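Local coordinates for protein epidermin leader peptide processing serine protease EpiP (Staphylococcus aureus subsp. aureus, PDB 3QFH) that is a subtilisin-like serine endopeptidase that probably removes the leader peptide from the precursor of the lantibiotic epidermin, at residues M61-L66 / Q247-D252; I239-N244 / V255-L260; N34-K39 / K70-Y75; V44-P49 / L151-G156. One frame throughout, in Å; residues are numbered along the deposited sequence.

Contact 1. Residues M61-L66 / Q247-D252; sequences MHANAL and QTFRKD
Apolar contact between Phe249 and Ala63 joins the two segments. The methyl of Ala63 comes up to the rim of the phenyl ring, near its plane, with Ala63 CB 3.6 Å from Phe249 CE2. The carbonyl oxygen of the same alanine lies at the ring edge as well, Ala63 O being 3.9 Å from Phe249 CD2. The ring reaches the helix because Phe249 carries CG anti to its backbone N (chi1 -161°), extended from the strand.

Over one face of the ring lies the flat amide of Asn64, the two planes 22° apart. The backbone CA atoms of Asn64 and Phe249 are 7.1 Å apart.

In the fold this is where helix 60-66 of the propeptide meets a short, loosely paired strand, 249-250, of the protease domain. That strand runs parallel to strand 73-78, pairing through Ile76 with the backbones of Thr248 and Arg250, and so extends the propeptide sheet at one edge. The hydroxyl of Thr248 adds a hydrogen bond to Lys70.

Charged groups act within 247-252, on the far side from the helix. Arg250 grips Asp252 side-on: NE bonds to OD1 of Asp252 at 2.8 Å, and NH1 of Arg250 makes the salt bridge to OD2 of Asp252 at 2.7 Å. Both carboxylate oxygens are met on their syn sides. Arg250 NH2 also hydrogen-bonds to Asp245 O, and Asp252 OD2 also takes the backbone N-H of Asp242.

Contact 2. Residues I239-N244 / V255-L260; sequences IILDKN and VEYDAL
Leu241 lays a methyl squarely on the ring of Tyr257, a CH-pi contact in which CD1 of Leu241 stands 3.8 Å from the centroid of the Tyr257 ring and 11° off its normal. Ile239 takes the edge of the same ring: its CG2 branch lies in the ring plane, 3.9 Å from Tyr257 CD1. The other branch goes past the ring to the helix backbone, with Ile239 CD1 3.6 Å from Tyr257 N and also against Tyr257 CB. The same methyl also touches Glu256, CD1 of Ile239 being 4.1 Å from CB of Glu256.

Two torsions set this up. Tyr257 holds CG anti to the backbone N, sending the ring out from the helix to the strand, whereas Leu241 has CG in the crowded position between N and the carbonyl carbon (chi1 68°), which carries CD1 over the face. Beyond Leu241 the chain bends at Asp242, whose OD2 accepts from Asn244 N in an Asx turn. On the helix side, Glu256 OE1 is bonded to Asn77 ND2.

Strand 239-241 and helix 255-260 run nearly perpendicular, at 107° between their directions and 8.9 Å between axes. The strand pairs antiparallel with strand 302-306, whose Lys304 also touches Tyr257 and whose Val306 meets Ile239, while the helix packs on helix 213-225 through Ala259 and Leu260 and meets the propeptide strand 20-27 through Val255.

Contact 3. Residues N34-K39 / K70-Y75; sequences NKLVKK and KNDIKY
The carboxylate of Asp72 is the one flat group that touches across, and what it meets is aliphatic: OD2 of Asp72 rests against the side chain of Leu36, 3.7 Å from its CD2 and 4.0 Å from its CB. The two side chains lie aslant of one another. Leu36 extends from the helix with CG anti to the backbone N (chi1 -173°), and its CD2 methyl meets both Asp72, just before the strand, and Ile73, its first residue. At the isoleucine it touches the tip, with Leu36 CD2 4.1 Å from Ile73 CD1.

Helix 30-40 thus packs on the start of strand 73-78 within the propeptide, whose sheet is covered on this side by helices 30-40 and 60-66. Leu66 of the second helix touches both Leu36 and Ile73, adding to the hydrophobic cluster. Just past it a classic beta bulge sets Lys74 and Tyr75 opposite Glu26.

The chemistry is mixed: one leucine methyl touches both a carboxylate oxygen and an apolar tip. A weak hydrogen bond between Asp72 OD1 and Thr32 OG1 gives the carboxylate a polar partner while OD2 lies against aliphatic carbon.

Contact 4. Residues V44-P49 / L151-G156; sequences VVYNIP and LVPLNG
Tyr46 swings its ring out from the strand with CG roughly anti to the backbone N (chi1 -150°), and the length of the extended ring brings the hydroxyl to the loop at Leu151; chi2 of 74° sets only the ring plane. Tyr46 OH donates to Leu151 O at 2.7 Å, striking a lone pair in the carbonyl plane with a C=O...O angle of 134°. The acceptor lies at the edge of the phenol ring, near its plane. The bond anchors the hydroxyl end, while the ring's rotation is probably held by its packing neighbours. Leu151 CB packs beside the same hydroxyl, 3.6 Å from Tyr46 OH.

Further along the loop, Pro153 packs against the CD1-CE1 bond of the ring, the two side chains crossing at about a right angle. Pro153 CD is 4.0 Å from Tyr46 CE1, and CB of Pro153 lies equally far from CD1 of Tyr46. The proline opens a type II turn, closed by Gly156 N on Pro153 O at 2.9 Å, with Asn155 at positive phi.

A classic beta bulge, in which Val45 and Tyr46 both face Gln55, interrupts the regular strand where the tyrosine projects. Strand 43-48 is the outermost strand of the propeptide sheet, and 151-156 follows strand 149-150 at the border of the parallel protease sheet. Helix 213-225 of the protease domain borders both: Lys218 makes a cation-pi contact with Tyr46 and touches Leu151, while Trp215 meets the Tyr46 ring and Pro153.

Contact 3 is internal to the propeptide and contact 2 to the protease domain. Both are buried; contact 2 is apolar with a CH-pi contact, whereas contact 3 sets a leucine against a carboxylate and an isoleucine. Contacts 1 and 4 bridge the two parts and are only partly buried. They lie toward opposite borders of one propeptide sheet, 249-250 and 43-48 being its outermost strands, with centres about 21 Å apart. Contact 1 relies on an aromatic ring and its neighbours; contact 4 alone adds a hydrogen bond across the segments. Helix 60-66, which carries contact 1, also packs on contact 3. Segment 247-252 follows strand 237-241 and leads into helix 254-269, so contacts 1 and 2 adjoin along the chain. Contact 3 reaches contact 2 through Tyr75 on Val255 and contact 4 through Val37 on Val44.

Contact 1. Residues M61-L66 / Q247-D252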
loop_
_atom_site.group_PDB
_atom_site.type_symbol
_atom_site.label_atom_id
_atom_site.label_comp_id
_atom_site.label_asym_id
_atom_site.label_seq_id
_atom_site.Cartn_x
_atom_site.Cartn_y
_atom_site.Cartn_z
ATOM N N MET A 61 31.228 -5.924 14.930
ATOM C CA MET A 61 31.733 -5.954 16.302
ATOM C C MET A 61 30.930 -5.034 17.227
ATOM O O MET A 61 30.629 -5.409 18.363
ATOM C CB MET A 61 33.211 -5.553 16.334
ATOM C CG MET A 61 34.133 -6.533 15.635
ATOM S SD MET A 61 34.332 -8.088 16.527
ATOM C CE MET A 61 35.328 -7.565 17.931
ATOM N N HIS A 62 30.601 -3.831 16.754
ATOM C CA HIS A 62 29.797 -2.897 17.561
ATOM C C HIS A 62 28.337 -3.345 17.595
ATOM O O HIS A 62 27.662 -3.150 18.593
ATOM C CB HIS A 62 29.907 -1.438 17.085
ATOM C CG HIS A 62 31.223 -0.797 17.395
ATOM N ND1 HIS A 62 32.092 -0.367 16.418
ATOM C CD2 HIS A 62 31.828 -0.534 18.578
ATOM C CE1 HIS A 62 33.174 0.142 16.984
ATOM N NE2 HIS A 62 33.038 0.052 18.295
ATOM N N ALA A 63 27.859 -3.960 16.517
ATOM C CA ALA A 63 26.496 -4.479 16.501
ATOM C C ALA A 63 26.353 -5.542 17.599
ATOM O O ALA A 63 25.367 -5.566 18.332
ATOM C CB ALA A 63 26.162 -5.061 15.152
ATOM N N ASN A 64 27.364 -6.396 17.721
ATOM C CA ASN A 64 27.347 -7.458 18.723
ATOM C C ASN A 64 27.441 -6.939 20.146
ATOM O O ASN A 64 26.768 -7.445 21.028
ATOM C CB ASN A 64 28.418 -8.513 18.410
ATOM C CG ASN A 64 27.967 -9.469 17.324
ATOM O OD1 ASN A 64 28.519 -9.501 16.231
ATOM N ND2 ASN A 64 26.915 -10.218 17.609
ATOM N N ALA A 65 28.248 -5.912 20.361
ATOM C CA ALA A 65 28.364 -5.321 21.679
ATOM C C ALA A 65 27.046 -4.629 22.039
ATOM O O ALA A 65 26.612 -4.679 23.185
ATOM C CB ALA A 65 29.521 -4.318 21.723
ATOM N N LEU A 66 26.418 -3.980 21.055
ATOM C CA LEU A 66 25.156 -3.264 21.284
ATOM C C LEU A 66 24.033 -4.214 21.724
ATOM O O LEU A 66 23.175 -3.839 22.501
ATOM C CB LEU A 66 24.743 -2.483 20.030
ATOM C CG LEU A 66 23.489 -1.618 20.152
ATOM C CD1 LEU A 66 23.707 -0.528 21.190
ATOM C CD2 LEU A 66 23.116 -1.017 18.811
ATOM N N GLN A 247 16.851 -14.772 20.592
ATOM C CA GLN A 247 18.079 -14.014 20.859
ATOM C C GLN A 247 17.909 -12.559 20.436
ATOM O O GLN A 247 17.125 -12.257 19.536
ATOM C CB GLN A 247 19.279 -14.630 20.125
ATOM C CG GLN A 247 19.602 -16.035 20.588
ATOM C CD GLN A 247 19.857 -16.096 22.086
ATOM O OE1 GLN A 247 20.702 -15.371 22.618
ATOM N NE2 GLN A 247 19.124 -16.959 22.770
ATOM N N THR A 248 18.637 -11.668 21.108
ATOM C CA THR A 248 18.591 -10.252 20.809
ATOM C C THR A 248 19.148 -10.005 19.411
ATOM O O THR A 248 18.520 -9.320 18.609
ATOM C CB THR A 248 19.379 -9.439 21.828
ATOM O OG1 THR A 248 18.923 -9.762 23.143
ATOM C CG2 THR A 248 19.196 -7.943 21.575
ATOM N N PHE A 249 20.307 -10.591 19.119
ATOM C CA PHE A 249 20.937 -10.460 17.809
ATOM C C PHE A 249 20.372 -11.589 16.957
ATOM O O PHE A 249 20.571 -12.759 17.253
ATOM C CB PHE A 249 22.461 -10.566 17.918
ATOM C CG PHE A 249 23.194 -10.012 16.724
ATOM C CD1 PHE A 249 23.323 -10.757 15.559
ATOM C CD2 PHE A 249 23.766 -8.749 16.774
ATOM C CE1 PHE A 249 24.008 -10.242 14.455
ATOM C CE2 PHE A 249 24.449 -8.230 15.686
ATOM C CZ PHE A 249 24.575 -8.972 14.525
ATOM N N ARG A 250 19.670 -11.232 15.888
ATOM C CA ARG A 250 18.985 -12.217 15.058
ATOM C C ARG A 250 19.505 -12.335 13.632
ATOM O O ARG A 250 20.263 -11.495 13.154
ATOM C CB ARG A 250 17.524 -11.851 15.017
ATOM C CG ARG A 250 16.969 -11.533 16.394
ATOM C CD ARG A 250 15.554 -11.120 16.284
ATOM N NE ARG A 250 14.788 -12.194 15.682
ATOM C CZ ARG A 250 14.285 -13.219 16.353
ATOM N NH1 ARG A 250 13.599 -14.151 15.706
ATOM N NH2 ARG A 250 14.465 -13.313 17.666
ATOM N N LYS A 251 19.047 -13.384 12.958
ATOM C CA LYS A 251 19.444 -13.689 11.593
ATOM C C LYS A 251 18.268 -13.476 10.629
ATOM O O LYS A 251 18.442 -13.527 9.423
ATOM C CB LYS A 251 19.927 -15.150 11.528
ATOM C CG LYS A 251 20.871 -15.521 12.673
ATOM C CD LYS A 251 21.377 -16.976 12.661
ATOM C CE LYS A 251 20.254 -18.039 12.719
ATOM N NZ LYS A 251 19.628 -18.321 11.384
ATOM N N ASP A 252 17.075 -13.244 11.167
ATOM C CA ASP A 252 15.883 -13.053 10.352
ATOM C C ASP A 252 15.597 -11.546 10.192
ATOM O O ASP A 252 16.488 -10.728 10.419
ATOM C CB ASP A 252 14.701 -13.805 10.965
ATOM C CG ASP A 252 14.335 -13.301 12.360
ATOM O OD1 ASP A 252 14.946 -12.314 12.850
ATOM O OD2 ASP A 252 13.431 -13.901 12.978
#

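Contact 2. Residues I239-N244 / V255-L260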
loop_
_atom_site.group_PDB
_atom_site.type_symbol
_atom_site.label_atom_id
_atom_site.label_comp_id
_atom_site.label_asym_id
_atom_site.label_seq_id
_atom_site.Cartn_x
_atom_site.Cartn_y
_atom_site.Cartn_z
ATOM N N ILE A 239 8.839 -11.393 3.734
ATOM C CA ILE A 239 9.736 -11.203 4.845
ATOM C C ILE A 239 9.988 -12.525 5.559
ATOM O O ILE A 239 9.096 -13.366 5.660
ATOM C CB ILE A 239 9.129 -10.142 5.802
ATOM C CG1 ILE A 239 10.167 -9.614 6.782
ATOM C CG2 ILE A 239 7.881 -10.684 6.514
ATOM C CD1 ILE A 239 9.669 -8.442 7.578
ATOM N N ILE A 240 11.225 -12.706 6.020
ATOM C CA ILE A 240 11.615 -13.888 6.768
ATOM C C ILE A 240 11.582 -13.561 8.258
ATOM O O ILE A 240 12.127 -12.541 8.689
ATOM C CB ILE A 240 13.053 -14.362 6.388
ATOM C CG1 ILE A 240 13.145 -14.671 4.891
ATOM C CG2 ILE A 240 13.437 -15.580 7.199
ATOM C CD1 ILE A 240 14.544 -14.975 4.402
ATOM N N LEU A 241 10.911 -14.402 9.035
ATOM C CA LEU A 241 10.878 -14.244 10.486
ATOM C C LEU A 241 10.925 -15.626 11.091
ATOM O O LEU A 241 10.385 -16.581 10.523
ATOM C CB LEU A 241 9.656 -13.481 10.987
ATOM C CG LEU A 241 8.285 -14.130 10.870
ATOM C CD1 LEU A 241 7.275 -13.381 11.728
ATOM C CD2 LEU A 241 7.859 -14.185 9.409
ATOM N N ASP A 242 11.557 -15.721 12.253
ATOM C CA ASP A 242 11.764 -16.992 12.908
ATOM C C ASP A 242 11.376 -16.951 14.386
ATOM O O ASP A 242 12.198 -16.628 15.243
ATOM C CB ASP A 242 13.233 -17.355 12.754
ATOM C CG ASP A 242 13.534 -18.756 13.190
ATOM O OD1 ASP A 242 14.716 -19.139 13.107
ATOM O OD2 ASP A 242 12.598 -19.473 13.609
ATOM N N LYS A 243 10.135 -17.334 14.681
ATOM C CA LYS A 243 9.614 -17.306 16.061
ATOM C C LYS A 243 10.294 -18.269 17.044
ATOM O O LYS A 243 10.104 -18.151 18.250
ATOM C CB LYS A 243 8.097 -17.521 16.058
ATOM C CG LYS A 243 7.358 -16.415 15.309
ATOM C CD LYS A 243 5.845 -16.465 15.486
ATOM C CE LYS A 243 5.185 -15.307 14.738
ATOM N NZ LYS A 243 3.713 -15.230 14.955
ATOM N N ASN A 244 11.099 -19.199 16.534
ATOM C CA ASN A 244 11.822 -20.156 17.383
ATOM C C ASN A 244 13.116 -19.585 17.969
ATOM O O ASN A 244 13.721 -20.189 18.857
ATOM C CB ASN A 244 12.146 -21.418 16.582
ATOM C CG ASN A 244 10.899 -22.086 16.024
ATOM O OD1 ASN A 244 9.880 -22.195 16.709
ATOM N ND2 ASN A 244 10.976 -22.537 14.770
ATOM N N VAL A 255 13.054 -7.179 13.210
ATOM C CA VAL A 255 12.859 -5.761 13.534
ATOM C C VAL A 255 11.925 -5.067 12.552
ATOM O O VAL A 255 11.051 -4.294 12.960
ATOM C CB VAL A 255 14.185 -5.006 13.695
ATOM C CG1 VAL A 255 13.930 -3.533 13.953
ATOM C CG2 VAL A 255 14.960 -5.599 14.848
ATOM N N GLU A 256 12.089 -5.372 11.267
ATOM C CA GLU A 256 11.248 -4.809 10.240
ATOM C C GLU A 256 9.820 -5.295 10.393
ATOM O O GLU A 256 8.892 -4.526 10.242
ATOM C CB GLU A 256 11.745 -5.171 8.834
ATOM C CG GLU A 256 12.845 -4.306 8.290
ATOM C CD GLU A 256 14.213 -4.536 8.901
ATOM O OE1 GLU A 256 14.442 -5.579 9.577
ATOM O OE2 GLU A 256 15.074 -3.659 8.657
ATOM N N TYR A 257 9.655 -6.591 10.650
ATOM C CA TYR A 257 8.328 -7.178 10.815
ATOM C C TYR A 257 7.583 -6.435 11.932
ATOM O O TYR A 257 6.460 -5.941 11.742
ATOM C CB TYR A 257 8.424 -8.678 11.133
ATOM C CG TYR A 257 7.066 -9.323 11.195
ATOM C CD1 TYR A 257 6.532 -9.963 10.088
ATOM C CD2 TYR A 257 6.286 -9.243 12.351
ATOM C CE1 TYR A 257 5.259 -10.529 10.132
ATOM C CE2 TYR A 257 5.029 -9.814 12.405
ATOM C CZ TYR A 257 4.521 -10.451 11.287
ATOM O OH TYR A 257 3.267 -11.007 11.332
ATOM N N ASP A 258 8.231 -6.348 13.085
ATOM C CA ASP A 258 7.676 -5.661 14.243
ATOM C C ASP A 258 7.383 -4.211 13.947
ATOM O O ASP A 258 6.356 -3.707 14.358
ATOM C CB ASP A 258 8.648 -5.719 15.427
ATOM C CG ASP A 258 8.775 -7.120 16.018
ATOM O OD1 ASP A 258 7.932 -7.985 15.695
ATOM O OD2 ASP A 258 9.710 -7.347 16.818
ATOM N N ALA A 259 8.299 -3.536 13.263
ATOM C CA ALA A 259 8.125 -2.118 12.954
ATOM C C ALA A 259 6.867 -1.917 12.119
ATOM O O ALA A 259 6.042 -1.042 12.420
ATOM C CB ALA A 259 9.333 -1.571 12.212
ATOM N N LEU A 260 6.728 -2.749 11.093
ATOM C CA LEU A 260 5.580 -2.690 10.186
ATOM C C LEU A 260 4.241 -3.021 10.875
ATOM O O LEU A 260 3.262 -2.289 10.699
ATOM C CB LEU A 260 5.813 -3.595 8.970
ATOM C CG LEU A 260 4.804 -3.453 7.832
ATOM C CD1 LEU A 260 4.618 -1.963 7.429
ATOM C CD2 LEU A 260 5.243 -4.286 6.643
#

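Contact 3. Residues N34-K39 / K70-Y75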
loop_
_atom_site.group_PDB
_atom_site.type_symbol
_atom_site.label_atom_id
_atom_site.label_comp_id
_atom_site.label_asym_id
_atom_site.label_seq_id
_atom_site.Cartn_x
_atom_site.Cartn_y
_atom_site.Cartn_z
ATOM N N ASN A 34 18.497 7.359 23.366
ATOM C CA ASN A 34 19.233 8.569 22.974
ATOM C C ASN A 34 20.511 8.679 23.771
ATOM O O ASN A 34 21.551 9.035 23.239
ATOM C CB ASN A 34 18.406 9.845 23.180
ATOM C CG ASN A 34 17.244 9.958 22.221
ATOM O OD1 ASN A 34 17.192 9.291 21.181
ATOM N ND2 ASN A 34 16.288 10.808 22.570
ATOM N N LYS A 35 20.417 8.376 25.063
ATOM C CA LYS A 35 21.569 8.430 25.942
ATOM C C LYS A 35 22.630 7.433 25.484
ATOM O O LYS A 35 23.806 7.750 25.461
ATOM C CB LYS A 35 21.141 8.146 27.379
ATOM C CG LYS A 35 22.257 8.200 28.374
ATOM C CD LYS A 35 21.740 7.962 29.771
ATOM C CE LYS A 35 22.846 8.068 30.790
ATOM N NZ LYS A 35 22.333 7.773 32.149
ATOM N N LEU A 36 22.205 6.233 25.105
ATOM C CA LEU A 36 23.131 5.203 24.639
ATOM C C LEU A 36 23.795 5.619 23.318
ATOM O O LEU A 36 24.997 5.375 23.107
ATOM C CB LEU A 36 22.405 3.868 24.464
ATOM C CG LEU A 36 23.267 2.658 24.133
ATOM C CD1 LEU A 36 24.300 2.386 25.245
ATOM C CD2 LEU A 36 22.396 1.410 23.888
ATOM N N VAL A 37 23.013 6.229 22.432
ATOM C CA VAL A 37 23.538 6.718 21.161
ATOM C C VAL A 37 24.697 7.706 21.389
ATOM O O VAL A 37 25.745 7.595 20.752
ATOM C CB VAL A 37 22.434 7.372 20.294
ATOM C CG1 VAL A 37 23.048 8.087 19.078
ATOM C CG2 VAL A 37 21.409 6.311 19.854
ATOM N N LYS A 38 24.510 8.664 22.294
ATOM C CA LYS A 38 25.571 9.624 22.606
ATOM C C LYS A 38 26.781 8.961 23.238
ATOM O O LYS A 38 27.911 9.308 22.919
ATOM C CB LYS A 38 25.090 10.744 23.541
ATOM C CG LYS A 38 24.614 12.000 22.847
ATOM C CD LYS A 38 24.532 13.177 23.848
ATOM C CE LYS A 38 24.570 14.549 23.157
ATOM N NZ LYS A 38 23.474 14.759 22.177
ATOM N N LYS A 39 26.555 8.023 24.148
ATOM C CA LYS A 39 27.669 7.371 24.828
ATOM C C LYS A 39 28.564 6.599 23.859
ATOM O O LYS A 39 29.783 6.776 23.868
ATOM C CB LYS A 39 27.177 6.467 25.969
ATOM C CG LYS A 39 28.310 5.692 26.659
ATOM C CD LYS A 39 27.972 5.258 28.087
ATOM C CE LYS A 39 27.975 6.459 29.054
ATOM N NZ LYS A 39 27.901 6.057 30.499
ATOM N N LYS A 70 21.028 -4.993 27.482
ATOM C CA LYS A 70 19.718 -5.595 27.732
ATOM C C LYS A 70 18.649 -4.650 28.258
ATOM O O LYS A 70 17.467 -4.899 28.059
ATOM C CB LYS A 70 19.875 -6.776 28.702
ATOM C CG LYS A 70 20.888 -7.834 28.242
ATOM C CD LYS A 70 20.550 -8.388 26.850
ATOM C CE LYS A 70 21.593 -9.402 26.376
ATOM N NZ LYS A 70 21.380 -9.822 24.950
ATOM N N ASN A 71 19.055 -3.582 28.936
ATOM C CA ASN A 71 18.099 -2.615 29.468
ATOM C C ASN A 71 17.558 -1.697 28.368
ATOM O O ASN A 71 16.505 -1.081 28.532
ATOM C CB ASN A 71 18.763 -1.733 30.539
ATOM C CG ASN A 71 19.393 -2.539 31.681
ATOM O OD1 ASN A 71 19.041 -3.700 31.922
ATOM N ND2 ASN A 71 20.326 -1.910 32.398
ATOM N N ASP A 72 18.277 -1.615 27.244
ATOM C CA ASP A 72 17.928 -0.665 26.186
ATOM C C ASP A 72 17.582 -1.242 24.840
ATOM O O ASP A 72 16.814 -0.633 24.099
ATOM C CB ASP A 72 19.111 0.271 25.940
ATOM C CG ASP A 72 19.552 1.013 27.183
ATOM O OD1 ASP A 72 18.768 1.108 28.151
ATOM O OD2 ASP A 72 20.704 1.510 27.186
ATOM N N ILE A 73 18.171 -2.382 24.504
ATOM C CA ILE A 73 18.004 -2.961 23.182
ATOM C C ILE A 73 17.195 -4.248 23.256
ATOM O O ILE A 73 17.543 -5.167 24.005
ATOM C CB ILE A 73 19.380 -3.252 22.554
ATOM C CG1 ILE A 73 20.267 -1.990 22.563
ATOM C CG2 ILE A 73 19.238 -3.787 21.150
ATOM C CD1 ILE A 73 19.773 -0.809 21.719
ATOM N N LYS A 74 16.115 -4.297 22.481
ATOM C CA LYS A 74 15.238 -5.449 22.451
ATOM C C LYS A 74 15.731 -6.424 21.369
ATOM O O LYS A 74 15.985 -7.586 21.669
ATOM C CB LYS A 74 13.782 -5.001 22.245
ATOM C CG LYS A 74 12.705 -6.102 22.354
ATOM C CD LYS A 74 11.293 -5.471 22.365
ATOM C CE LYS A 74 10.164 -6.486 22.172
ATOM N NZ LYS A 74 10.151 -7.592 23.168
ATOM N N TYR A 75 15.893 -5.941 20.130
ATOM C CA TYR A 75 16.381 -6.768 19.021
ATOM C C TYR A 75 17.251 -5.998 18.051
ATOM O O TYR A 75 17.115 -4.785 17.894
ATOM C CB TYR A 75 15.229 -7.336 18.180
ATOM C CG TYR A 75 14.254 -8.187 18.908
ATOM C CD1 TYR A 75 14.628 -9.433 19.392
ATOM C CD2 TYR A 75 12.937 -7.774 19.084
ATOM C CE1 TYR A 75 13.734 -10.231 20.067
ATOM C CE2 TYR A 75 12.030 -8.567 19.756
ATOM C CZ TYR A 75 12.441 -9.800 20.246
ATOM O OH TYR A 75 11.567 -10.610 20.904
#

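Contact 4. Residues V44-P49 / L151-G156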
loop_
_atom_site.group_PDB
_atom_site.type_symbol
_atom_site.label_atom_id
_atom_site.label_comp_id
_atom_site.label_asym_id
_atom_site.label_seq_id
_atom_site.Cartn_x
_atom_site.Cartn_y
_atom_site.Cartn_z
ATOM N N VAL A 44 23.159 6.681 13.880
ATOM C CA VAL A 44 21.754 6.429 13.579
ATOM C C VAL A 44 21.381 7.059 12.238
ATOM O O VAL A 44 21.413 8.270 12.099
ATOM C CB VAL A 44 20.847 7.009 14.677
ATOM C CG1 VAL A 44 19.374 6.813 14.328
ATOM C CG2 VAL A 44 21.162 6.370 16.017
ATOM N N VAL A 45 21.044 6.246 11.247
ATOM C CA VAL A 45 20.698 6.772 9.908
ATOM C C VAL A 45 19.164 6.851 9.615
ATOM O O VAL A 45 18.746 7.345 8.576
ATOM C CB VAL A 45 21.430 5.971 8.795
ATOM C CG1 VAL A 45 22.966 6.158 8.909
ATOM C CG2 VAL A 45 21.067 4.514 8.855
ATOM N N TYR A 46 18.346 6.334 10.526
ATOM C CA TYR A 46 16.885 6.402 10.389
ATOM C C TYR A 46 16.316 6.121 11.770
ATOM O O TYR A 46 16.903 5.366 12.540
ATOM C CB TYR A 46 16.363 5.388 9.381
ATOM C CG TYR A 46 15.105 5.847 8.671
ATOM C CD1 TYR A 46 15.177 6.833 7.685
ATOM C CD2 TYR A 46 13.858 5.288 8.950
ATOM C CE1 TYR A 46 14.052 7.267 7.013
ATOM C CE2 TYR A 46 12.703 5.723 8.262
ATOM C CZ TYR A 46 12.813 6.707 7.297
ATOM O OH TYR A 46 11.706 7.157 6.601
ATOM N N ASN A 47 15.187 6.723 12.093
ATOM C CA ASN A 47 14.620 6.542 13.416
ATOM C C ASN A 47 13.140 6.825 13.398
ATOM O O ASN A 47 12.710 7.739 12.721
ATOM C CB ASN A 47 15.328 7.460 14.419
ATOM C CG ASN A 47 14.929 7.179 15.874
ATOM O OD1 ASN A 47 14.527 6.071 16.233
ATOM N ND2 ASN A 47 15.061 8.189 16.714
ATOM N N ILE A 48 12.376 5.990 14.111
ATOM C CA ILE A 48 10.936 6.123 14.247
ATOM C C ILE A 48 10.627 6.055 15.761
ATOM O O ILE A 48 10.357 4.975 16.291
ATOM C CB ILE A 48 10.175 4.978 13.537
ATOM C CG1 ILE A 48 10.745 4.703 12.137
ATOM C CG2 ILE A 48 8.687 5.318 13.466
ATOM C CD1 ILE A 48 10.025 3.592 11.371
ATOM N N PRO A 49 10.707 7.195 16.460
ATOM C CA PRO A 49 10.504 7.219 17.923
ATOM C C PRO A 49 9.216 6.530 18.395
ATOM O O PRO A 49 9.255 5.775 19.355
ATOM C CB PRO A 49 10.485 8.720 18.255
ATOM C CG PRO A 49 11.319 9.336 17.197
ATOM C CD PRO A 49 11.060 8.526 15.936
ATOM N N LEU A 151 9.657 10.491 2.774
ATOM C CA LEU A 151 10.283 9.710 3.864
ATOM C C LEU A 151 11.639 9.114 3.448
ATOM O O LEU A 151 12.299 8.446 4.251
ATOM C CB LEU A 151 9.335 8.604 4.369
ATOM C CG LEU A 151 8.203 9.066 5.301
ATOM C CD1 LEU A 151 8.764 9.612 6.618
ATOM C CD2 LEU A 151 7.288 10.112 4.642
ATOM N N VAL A 152 12.043 9.336 2.197
ATOM C CA VAL A 152 13.327 8.835 1.713
ATOM C C VAL A 152 14.420 9.707 2.351
ATOM O O VAL A 152 14.375 10.941 2.256
ATOM C CB VAL A 152 13.418 8.876 0.185
ATOM C CG1 VAL A 152 14.774 8.361 -0.280
ATOM C CG2 VAL A 152 12.273 8.070 -0.444
ATOM N N PRO A 153 15.384 9.076 3.045
ATOM C CA PRO A 153 16.395 9.879 3.735
ATOM C C PRO A 153 17.474 10.441 2.818
ATOM O O PRO A 153 17.556 10.071 1.661
ATOM C CB PRO A 153 17.003 8.889 4.741
ATOM C CG PRO A 153 16.867 7.557 4.071
ATOM C CD PRO A 153 15.551 7.634 3.298
ATOM N N LEU A 154 18.266 11.367 3.350
ATOM C CA LEU A 154 19.402 11.918 2.632
ATOM C C LEU A 154 20.251 10.740 2.161
ATOM O O LEU A 154 20.539 9.807 2.930
ATOM C CB LEU A 154 20.201 12.861 3.539
ATOM C CG LEU A 154 21.521 13.454 3.024
ATOM C CD1 LEU A 154 21.327 14.304 1.781
ATOM C CD2 LEU A 154 22.206 14.276 4.124
ATOM N N ASN A 155 20.587 10.756 0.880
ATOM C CA ASN A 155 21.405 9.712 0.237
ATOM C C ASN A 155 20.687 8.423 -0.054
ATOM O O ASN A 155 21.308 7.465 -0.496
ATOM C CB ASN A 155 22.704 9.456 1.009
ATOM C CG ASN A 155 23.640 10.631 0.953
ATOM O OD1 ASN A 155 23.741 11.306 -0.075
ATOM N ND2 ASN A 155 24.346 10.879 2.047
ATOM N N GLY A 156 19.373 8.404 0.174
ATOM C CA GLY A 156 18.523 7.253 -0.146
ATOM C C GLY A 156 18.910 5.847 0.269
ATOM O O GLY A 156 19.506 5.637 1.308
#